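Local coordinates for protein Plm1 (Streptomyces sp. HK803, PDB 4HXY) that probably reduces a keto group of the growing polyketide with NADPH, as the first-module ketoreductase domain of phoslactomycin biosynthesis, at residues D315-W327 with Y335-R347. Numbering follows the deposited sequence.
With NDP (NADPH dihydro-nicotinamide-adenine-dinucleotide phosphate), chain C.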
ATOM      1  N   ASP A 315       0.445  22.060  -4.259  1.00 10.56           N
ATOM      2  CA  ASP A 315       1.311  21.891  -5.419  1.00 10.34           C
ATOM      3  C   ASP A 315       1.715  20.424  -5.591  1.00  9.37           C
ATOM      4  O   ASP A 315       1.904  19.955  -6.723  1.00  9.34           O
ATOM      5  CB  ASP A 315       2.602  22.715  -5.273  1.00 10.38           C
ATOM      6  CG  ASP A 315       2.363  24.233  -5.312  1.00 13.27           C
ATOM      7  OD1 ASP A 315       1.330  24.657  -5.843  1.00 17.97           O
ATOM      8  OD2 ASP A 315       3.234  24.990  -4.827  1.00 16.99           O
ATOM      9  N   ASP A 316       1.931  19.747  -4.459  1.00  9.13           N
ATOM     10  CA  ASP A 316       2.356  18.357  -4.424  1.00  9.04           C
ATOM     11  C   ASP A 316       1.907  17.667  -3.147  1.00  8.22           C
ATOM     12  O   ASP A 316       1.870  18.280  -2.078  1.00  7.73           O
ATOM     13  CB  ASP A 316       3.883  18.257  -4.556  1.00  9.37           C
ATOM     14  CG  ASP A 316       4.333  18.366  -5.981  1.00 11.00           C
ATOM     15  OD1 ASP A 316       3.863  17.553  -6.820  1.00 11.07           O
ATOM     16  OD2 ASP A 316       5.136  19.286  -6.267  1.00 13.16           O
ATOM     17  N   PHE A 317       1.570  16.395  -3.286  1.00  7.15           N
ATOM     18  CA  PHE A 317       1.135  15.546  -2.181  1.00  6.95           C
ATOM     19  C   PHE A 317       1.816  14.209  -2.408  1.00  6.80           C
ATOM     20  O   PHE A 317       1.395  13.443  -3.287  1.00  5.95           O
ATOM     21  CB  PHE A 317      -0.390  15.428  -2.243  1.00  6.19           C
ATOM     22  CG  PHE A 317      -1.026  14.671  -1.108  1.00  8.71           C
ATOM     23  CD1 PHE A 317      -1.401  15.312   0.050  1.00  9.31           C
ATOM     24  CD2 PHE A 317      -1.359  13.346  -1.257  1.00  9.52           C
ATOM     25  CE1 PHE A 317      -2.040  14.627   1.084  1.00 11.56           C
ATOM     26  CE2 PHE A 317      -2.012  12.653  -0.226  1.00 10.35           C
ATOM     27  CZ  PHE A 317      -2.328  13.296   0.948  1.00 10.09           C
ATOM     28  N   VAL A 318       2.878  13.969  -1.638  1.00  5.14           N
ATOM     29  CA  VAL A 318       3.828  12.898  -1.901  1.00  5.83           C
ATOM     30  C   VAL A 318       3.743  11.896  -0.766  1.00  5.99           C
ATOM     31  O   VAL A 318       4.021  12.223   0.386  1.00  6.26           O
ATOM     32  CB  VAL A 318       5.264  13.423  -2.027  1.00  5.02           C
ATOM     33  CG1 VAL A 318       6.245  12.294  -2.393  1.00  5.20           C
ATOM     34  CG2 VAL A 318       5.321  14.531  -3.100  1.00  6.01           C
ATOM     35  N   LEU A 319       3.357  10.682  -1.107  1.00  5.24           N
ATOM     36  CA  LEU A 319       3.241   9.601  -0.109  1.00  4.60           C
ATOM     37  C   LEU A 319       4.406   8.610  -0.207  1.00  5.72           C
ATOM     38  O   LEU A 319       4.731   8.138  -1.284  1.00  5.68           O
ATOM     39  CB  LEU A 319       1.904   8.881  -0.302  1.00  4.66           C
ATOM     40  CG  LEU A 319       0.672   9.791  -0.259  1.00  5.27           C
ATOM     41  CD1 LEU A 319      -0.618   9.004  -0.541  1.00  8.58           C
ATOM     42  CD2 LEU A 319       0.556  10.524   1.057  1.00  8.31           C
ATOM     43  N   PHE A 320       5.056   8.326   0.923  1.00  5.28           N
ATOM     44  CA  PHE A 320       6.112   7.325   0.962  1.00  6.16           C
ATOM     45  C   PHE A 320       5.518   5.969   1.310  1.00  7.35           C
ATOM     46  O   PHE A 320       5.190   5.679   2.473  1.00  7.71           O
ATOM     47  CB  PHE A 320       7.189   7.731   1.952  1.00  7.46           C
ATOM     48  CG  PHE A 320       8.258   8.612   1.368  1.00  6.62           C
ATOM     49  CD1 PHE A 320       8.008   9.474   0.316  1.00  7.89           C
ATOM     50  CD2 PHE A 320       9.549   8.526   1.857  1.00  7.90           C
ATOM     51  CE1 PHE A 320       9.021  10.260  -0.236  1.00  9.06           C
ATOM     52  CE2 PHE A 320      10.578   9.297   1.308  1.00  9.03           C
ATOM     53  CZ  PHE A 320      10.310  10.179   0.273  1.00  9.03           C
ATOM     54  N   SER A 321       5.336   5.162   0.271  1.00  6.80           N
ATOM     55  CA  SER A 321       4.842   3.829   0.398  1.00  6.92           C
ATOM     56  C   SER A 321       6.001   2.822   0.356  1.00  6.43           C
ATOM     57  O   SER A 321       7.158   3.205   0.487  1.00  5.73           O
ATOM     58  CB  SER A 321       3.796   3.584  -0.698  1.00  8.44           C
ATOM     59  OG  SER A 321       3.173   2.330  -0.550  1.00  8.50           O
ATOM     60  N   SER A 322       5.689   1.553   0.163  1.00  5.74           N
ATOM     61  CA  SER A 322       6.675   0.474   0.270  1.00  5.18           C
ATOM     62  C   SER A 322       6.330  -0.659  -0.672  1.00  4.81           C
ATOM     63  O   SER A 322       5.141  -0.902  -0.927  1.00  4.37           O
ATOM     64  CB  SER A 322       6.692  -0.102   1.685  1.00  5.95           C
ATOM     65  OG  SER A 322       7.552  -1.242   1.757  1.00  7.08           O
ATOM     66  N   ILE A 323       7.367  -1.362  -1.142  1.00  4.98           N
ATOM     67  CA  ILE A 323       7.197  -2.676  -1.818  1.00  4.98           C
ATOM     68  C   ILE A 323       6.322  -3.641  -1.005  1.00  5.39           C
ATOM     69  O   ILE A 323       5.678  -4.520  -1.557  1.00  3.94           O
ATOM     70  CB  ILE A 323       8.550  -3.316  -2.151  1.00  5.00           C
ATOM     71  CG1 ILE A 323       9.456  -3.378  -0.914  1.00  6.15           C
ATOM     72  CG2 ILE A 323       9.196  -2.526  -3.303  1.00  6.13           C
ATOM     73  CD1 ILE A 323      10.701  -4.245  -1.082  1.00  7.88           C
ATOM     74  N   SER A 324       6.272  -3.463   0.305  1.00  5.56           N
ATOM     75  CA  SER A 324       5.429  -4.327   1.150  1.00  6.12           C
ATOM     76  C   SER A 324       3.978  -4.304   0.707  1.00  5.63           C
ATOM     77  O   SER A 324       3.294  -5.330   0.705  1.00  6.41           O
ATOM     78  CB  SER A 324       5.535  -3.918   2.618  1.00  7.65           C
ATOM     79  OG  SER A 324       4.823  -4.827   3.426  1.00 10.67           O
ATOM     80  N   GLY A 325       3.501  -3.128   0.309  1.00  5.65           N
ATOM     81  CA  GLY A 325       2.126  -2.992  -0.138  1.00  5.89           C
ATOM     82  C   GLY A 325       1.934  -3.375  -1.591  1.00  5.24           C
ATOM     83  O   GLY A 325       0.802  -3.320  -2.109  1.00  5.80           O
ATOM     84  N   ILE A 326       3.028  -3.709  -2.292  1.00  5.67           N
ATOM     85  CA  ILE A 326       2.966  -4.063  -3.688  1.00  5.39           C
ATOM     86  C   ILE A 326       2.924  -5.589  -3.833  1.00  5.08           C
ATOM     87  O   ILE A 326       2.072  -6.137  -4.557  1.00  4.94           O
ATOM     88  CB  ILE A 326       4.185  -3.508  -4.483  1.00  4.86           C
ATOM     89  CG1 ILE A 326       4.235  -1.978  -4.424  1.00  6.98           C
ATOM     90  CG2 ILE A 326       4.140  -4.015  -5.960  1.00  5.49           C
ATOM     91  CD1 ILE A 326       3.033  -1.308  -5.100  1.00  7.07           C
ATOM     92  N   TRP A 327       3.867  -6.258  -3.169  1.00  5.09           N
ATOM     93  CA  TRP A 327       3.924  -7.713  -3.236  1.00  5.67           C
ATOM     94  C   TRP A 327       3.865  -8.474  -1.929  1.00  6.62           C
ATOM     95  O   TRP A 327       3.628  -9.688  -1.956  1.00  6.78           O
ATOM     96  CB  TRP A 327       5.116  -8.153  -4.070  1.00  5.81           C
ATOM     97  CG  TRP A 327       6.485  -7.672  -3.669  1.00  5.67           C
ATOM     98  CD1 TRP A 327       7.190  -7.995  -2.553  1.00  6.60           C
ATOM     99  CD2 TRP A 327       7.351  -6.851  -4.468  1.00  6.14           C
ATOM    100  NE1 TRP A 327       8.422  -7.388  -2.581  1.00  6.74           N
ATOM    101  CE2 TRP A 327       8.554  -6.696  -3.753  1.00  6.58           C
ATOM    102  CE3 TRP A 327       7.214  -6.219  -5.708  1.00  7.24           C
ATOM    103  CZ2 TRP A 327       9.628  -5.970  -4.258  1.00  6.11           C
ATOM    104  CZ3 TRP A 327       8.278  -5.488  -6.203  1.00  7.04           C
ATOM    105  CH2 TRP A 327       9.467  -5.361  -5.472  1.00  8.39           C
ATOM    106  N   TYR A 335       1.633  -3.347   7.930  1.00  7.24           N
ATOM    107  CA  TYR A 335       2.505  -2.451   7.174  1.00  6.73           C
ATOM    108  C   TYR A 335       2.082  -2.494   5.702  1.00  6.35           C
ATOM    109  O   TYR A 335       1.874  -1.470   5.050  1.00  5.62           O
ATOM    110  CB  TYR A 335       3.938  -2.890   7.335  1.00  6.50           C
ATOM    111  CG  TYR A 335       4.964  -1.960   6.747  1.00  6.73           C
ATOM    112  CD1 TYR A 335       5.032  -0.635   7.128  1.00  6.46           C
ATOM    113  CD2 TYR A 335       5.891  -2.435   5.836  1.00  8.38           C
ATOM    114  CE1 TYR A 335       5.996   0.220   6.605  1.00  6.86           C
ATOM    115  CE2 TYR A 335       6.839  -1.605   5.295  1.00  7.83           C
ATOM    116  CZ  TYR A 335       6.900  -0.278   5.697  1.00  7.33           C
ATOM    117  OH  TYR A 335       7.861   0.523   5.163  1.00  9.55           O
ATOM    118  N   ALA A 336       1.920  -3.700   5.187  1.00  5.07           N
ATOM    119  CA  ALA A 336       1.497  -3.894   3.796  1.00  4.53           C
ATOM    120  C   ALA A 336       0.131  -3.259   3.542  1.00  4.62           C
ATOM    121  O   ALA A 336      -0.089  -2.608   2.530  1.00  5.41           O
ATOM    122  CB  ALA A 336       1.457  -5.416   3.444  1.00  4.81           C
ATOM    123  N   ALA A 337      -0.800  -3.461   4.464  1.00  5.11           N
ATOM    124  CA  ALA A 337      -2.142  -2.923   4.296  1.00  5.66           C
ATOM    125  C   ALA A 337      -2.092  -1.400   4.199  1.00  5.56           C
ATOM    126  O   ALA A 337      -2.701  -0.796   3.316  1.00  5.43           O
ATOM    127  CB  ALA A 337      -3.030  -3.355   5.449  1.00  4.94           C
ATOM    128  N   GLY A 338      -1.344  -0.783   5.094  1.00  5.98           N
ATOM    129  CA  GLY A 338      -1.266   0.673   5.132  1.00  5.51           C
ATOM    130  C   GLY A 338      -0.659   1.232   3.874  1.00  5.46           C
ATOM    131  O   GLY A 338      -1.103   2.259   3.358  1.00  5.89           O
ATOM    132  N   ASN A 339       0.374   0.567   3.372  1.00  4.64           N
ATOM    133  CA  ASN A 339       1.026   1.028   2.163  1.00  4.92           C
ATOM    134  C   ASN A 339       0.123   0.885   0.944  1.00  4.84           C
ATOM    135  O   ASN A 339       0.084   1.771   0.091  1.00  5.42           O
ATOM    136  CB  ASN A 339       2.382   0.341   1.998  1.00  4.86           C
ATOM    137  CG  ASN A 339       3.429   0.900   2.939  1.00  3.69           C
ATOM    138  OD1 ASN A 339       3.775   2.068   2.846  1.00  7.50           O
ATOM    139  ND2 ASN A 339       3.946   0.066   3.845  1.00  6.57           N
ATOM    140  N   ALA A 340      -0.641  -0.202   0.878  1.00  4.44           N
ATOM    141  CA  ALA A 340      -1.597  -0.385  -0.210  1.00  4.48           C
ATOM    142  C   ALA A 340      -2.658   0.723  -0.160  1.00  5.29           C
ATOM    143  O   ALA A 340      -3.128   1.197  -1.198  1.00  6.19           O
ATOM    144  CB  ALA A 340      -2.270  -1.776  -0.122  1.00  4.40           C
ATOM    145  N   CYS A 341      -3.056   1.108   1.043  1.00  4.53           N
ATOM    146  CA  CYS A 341      -3.979   2.232   1.208  1.00  5.50           C
ATOM    147  C   CYS A 341      -3.414   3.526   0.638  1.00  5.31           C
ATOM    148  O   CYS A 341      -4.144   4.293  -0.007  1.00  5.13           O
ATOM    149  CB  CYS A 341      -4.349   2.422   2.668  1.00  5.33           C
ATOM    150  SG  CYS A 341      -5.427   1.133   3.365  1.00  7.07           S
ATOM    151  N   LEU A 342      -2.133   3.785   0.883  1.00  6.04           N
ATOM    152  CA  LEU A 342      -1.501   5.014   0.366  1.00  6.08           C
ATOM    153  C   LEU A 342      -1.576   5.058  -1.147  1.00  6.45           C
ATOM    154  O   LEU A 342      -1.902   6.077  -1.737  1.00  5.71           O
ATOM    155  CB  LEU A 342      -0.038   5.108   0.782  1.00  6.01           C
ATOM    156  CG  LEU A 342       0.275   5.373   2.238  1.00  6.59           C
ATOM    157  CD1 LEU A 342       1.797   5.511   2.412  1.00  6.97           C
ATOM    158  CD2 LEU A 342      -0.478   6.618   2.745  1.00  6.50           C
ATOM    159  N   ASP A 343      -1.284   3.933  -1.795  1.00  6.42           N
ATOM    160  CA  ASP A 343      -1.274   3.916  -3.250  1.00  6.46           C
ATOM    161  C   ASP A 343      -2.670   4.242  -3.755  1.00  6.14           C
ATOM    162  O   ASP A 343      -2.822   4.977  -4.728  1.00  6.43           O
ATOM    163  CB  ASP A 343      -0.801   2.549  -3.769  1.00  7.20           C
ATOM    164  CG  ASP A 343       0.596   2.176  -3.269  1.00 11.55           C
ATOM    165  OD1 ASP A 343       1.339   3.072  -2.790  1.00 12.60           O
ATOM    166  OD2 ASP A 343       0.983   0.973  -3.365  1.00 12.33           O
ATOM    167  N   ALA A 344      -3.697   3.726  -3.071  1.00  5.88           N
ATOM    168  CA  ALA A 344      -5.081   3.993  -3.483  1.00  5.42           C
ATOM    169  C   ALA A 344      -5.476   5.437  -3.257  1.00  5.29           C
ATOM    170  O   ALA A 344      -6.188   6.001  -4.071  1.00  6.23           O
ATOM    171  CB  ALA A 344      -6.073   3.078  -2.785  1.00  6.18           C
ATOM    172  N   LEU A 345      -5.011   6.025  -2.154  1.00  5.19           N
ATOM    173  CA  LEU A 345      -5.316   7.417  -1.861  1.00  4.62           C
ATOM    174  C   LEU A 345      -4.723   8.319  -2.947  1.00  5.17           C
ATOM    175  O   LEU A 345      -5.386   9.261  -3.371  1.00  5.11           O
ATOM    176  CB  LEU A 345      -4.779   7.824  -0.499  1.00  4.66           C
ATOM    177  CG  LEU A 345      -4.971   9.280  -0.129  1.00  6.73           C
ATOM    178  CD1 LEU A 345      -6.443   9.675  -0.135  1.00  5.26           C
ATOM    179  CD2 LEU A 345      -4.303   9.520   1.226  1.00  6.91           C
ATOM    180  N   ALA A 346      -3.503   8.044  -3.411  1.00  5.11           N
ATOM    181  CA  ALA A 346      -2.946   8.864  -4.478  1.00  5.82           C
ATOM    182  C   ALA A 346      -3.834   8.790  -5.716  1.00  6.16           C
ATOM    183  O   ALA A 346      -4.083   9.810  -6.356  1.00  7.22           O
ATOM    184  CB  ALA A 346      -1.506   8.492  -4.802  1.00  6.32           C
ATOM    185  N   ARG A 347      -4.293   7.587  -6.069  1.00  6.49           N
ATOM    186  CA  ARG A 347      -5.198   7.432  -7.222  1.00  7.64           C
ATOM    187  C   ARG A 347      -6.489   8.224  -7.012  1.00  7.21           C
ATOM    188  O   ARG A 347      -6.978   8.889  -7.928  1.00  7.22           O
ATOM    189  CB  ARG A 347      -5.522   5.957  -7.473  1.00  8.33           C
ATOM    190  CG  ARG A 347      -4.361   5.161  -7.986  1.00 13.03           C
ATOM    191  CD  ARG A 347      -4.749   3.786  -8.529  1.00 18.44           C
ATOM    192  NE  ARG A 347      -5.106   2.848  -7.467  1.00 22.75           N
ATOM    193  CZ  ARG A 347      -6.340   2.438  -7.175  1.00 23.75           C
ATOM    194  NH1 ARG A 347      -7.403   2.854  -7.880  1.00 25.62           N
ATOM    195  NH2 ARG A 347      -6.505   1.579  -6.171  1.00 24.83           N
TER
HETATM  196  PA  NDP C 501      11.622   6.300  10.762  1.00 12.23           P
HETATM  197  O1A NDP C 501      13.026   6.784  10.895  1.00 13.80           O
HETATM  198  O2A NDP C 501      11.050   5.457  11.862  1.00 11.30           O
HETATM  199  O5B NDP C 501      10.657   7.553  10.539  1.00 11.19           O
HETATM  200  C5B NDP C 501       9.274   7.443  10.805  1.00 12.82           C
HETATM  201  C4B NDP C 501       8.793   8.765  11.329  1.00 11.40           C
HETATM  202  O4B NDP C 501       7.400   8.723  11.560  1.00  8.96           O
HETATM  203  C3B NDP C 501       9.412   9.137  12.655  1.00 13.42           C
HETATM  204  O3B NDP C 501       9.888  10.493  12.546  1.00 15.33           O
HETATM  205  C2B NDP C 501       8.287   9.046  13.661  1.00 10.16           C
HETATM  206  O2B NDP C 501       8.605   9.998  14.654  1.00 11.30           O
HETATM  207  C1B NDP C 501       7.102   9.393  12.766  1.00  9.11           C
HETATM  208  N9A NDP C 501       5.782   9.024  13.261  1.00  7.70           N
HETATM  209  C8A NDP C 501       5.316   7.772  13.603  1.00  7.49           C
HETATM  210  N7A NDP C 501       4.041   7.884  14.034  1.00  7.76           N
HETATM  211  C5A NDP C 501       3.672   9.203  13.945  1.00  7.73           C
HETATM  212  C6A NDP C 501       2.504   9.892  14.229  1.00  6.52           C
HETATM  213  N6A NDP C 501       1.394   9.328  14.693  1.00  6.73           N
HETATM  214  N1A NDP C 501       2.492  11.262  14.032  1.00  7.17           N
HETATM  215  C2A NDP C 501       3.606  11.922  13.527  1.00  5.95           C
HETATM  216  N3A NDP C 501       4.769  11.253  13.248  1.00  7.42           N
HETATM  217  C4A NDP C 501       4.777   9.908  13.453  1.00  8.44           C
HETATM  218  O3  NDP C 501      11.429   5.455   9.405  1.00 11.17           O
HETATM  219  PN  NDP C 501      12.005   5.767   7.961  1.00 12.40           P
HETATM  220  O1N NDP C 501      12.783   4.574   7.555  1.00 15.38           O
HETATM  221  O2N NDP C 501      12.627   7.099   7.833  1.00 14.07           O
HETATM  222  O5D NDP C 501      10.709   5.655   7.032  1.00 15.12           O
HETATM  223  C5D NDP C 501       9.837   6.739   6.846  1.00 14.82           C
HETATM  224  C4D NDP C 501       8.746   6.313   5.878  1.00 12.35           C
HETATM  225  O4D NDP C 501       9.309   5.698   4.732  1.00 11.63           O
HETATM  226  C3D NDP C 501       7.811   5.295   6.487  1.00 12.04           C
HETATM  227  O3D NDP C 501       6.491   5.665   6.225  1.00 14.77           O
HETATM  228  C2D NDP C 501       8.129   3.996   5.776  1.00 12.84           C
HETATM  229  O2D NDP C 501       7.024   3.120   5.692  1.00 14.33           O
HETATM  230  C1D NDP C 501       8.646   4.486   4.439  1.00 12.33           C
HETATM  231  N1N NDP C 501       9.605   3.548   3.842  1.00 11.07           N
HETATM  232  C2N NDP C 501      10.857   3.398   4.367  1.00  9.58           C
HETATM  233  C3N NDP C 501      11.733   2.405   3.926  1.00 10.59           C
HETATM  234  C7N NDP C 501      13.114   2.296   4.444  1.00 11.03           C
HETATM  235  O7N NDP C 501      13.938   1.421   3.770  1.00 11.88           O
HETATM  236  N7N NDP C 501      13.584   2.930   5.507  1.00 12.14           N
HETATM  237  C4N NDP C 501      11.408   1.707   2.633  1.00  9.76           C
HETATM  238  C5N NDP C 501      10.023   1.951   2.134  1.00  9.96           C
HETATM  239  C6N NDP C 501       9.192   2.867   2.736  1.00 10.14           C
HETATM  240  P2B NDP C 501       7.897  10.044  16.088  1.00 13.15           P
HETATM  241  O1X NDP C 501       8.673  11.091  16.854  1.00 13.44           O
HETATM  242  O2X NDP C 501       7.968   8.673  16.774  1.00 13.76           O
HETATM  243  O3X NDP C 501       6.473  10.390  15.943  1.00 10.20           O
HETATM  244  O   HOH W   1       2.403  -0.144  -1.595  1.00 11.59           O
HETATM  245  O   HOH W   2       9.457  -0.893   3.631  1.00 20.14           O
HETATM  246  O   HOH W   3      -0.515  -1.225  -3.595  1.00  8.42           O
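Ser-322 OG shares a water with Tyr-335 OH, accepts a nearly straight bond from Ser-324 N (2.9 Å, 169°) that caps the following turn, and touches Tyr-335 CE2 (3.6 Å). With chi1 at -173° the Tyr-335 ring swings out opposite its own amide nitrogen, carrying OH toward the ribose of NADPH, where Tyr-335 OH is hydrogen-bonded to O2D (2.8 Å). Asn-339 ND2 lies 3.3 Å above the centre of one face of that ring, while OD1 binds Lys-300, which also holds NADPH. Ser-322, Tyr-335, Lys-300 and Asn-339 are consistent with a ketoreductase active site, in which asparagine and lysine exchange the places they have in classical short-chain dehydrogenases. A phenylalanine replacing Tyr-335 would probably leave O2D without this partner and the water held, among the groups described, from the Ser-322 side alone. Further along, Ser-321 OG and Asp-343 OD1 lie 3.0 Å apart, and Ser-358 also binds OD1; one water bridges Ser-321 OG, Ser-322 O and Asp-343 OD2. At Gly-325 the backbones close to 4.1 Å between its CA and Ala-336 CA, where a side chain would clash with Asn-339 CB and Ala-340 N. The far end is apolar: Leu-319 CD1 reaches Leu-342 CD2 and Leu-345 CD2, and the latter meets the edge of Phe-317. Strand 316-322 runs parallel to strands 270-275 and 357-361 of the Rossmann fold; segment 335-347 runs at 134° to its direction, within helix 333-351, which packs against helices 105-120 and 290-310.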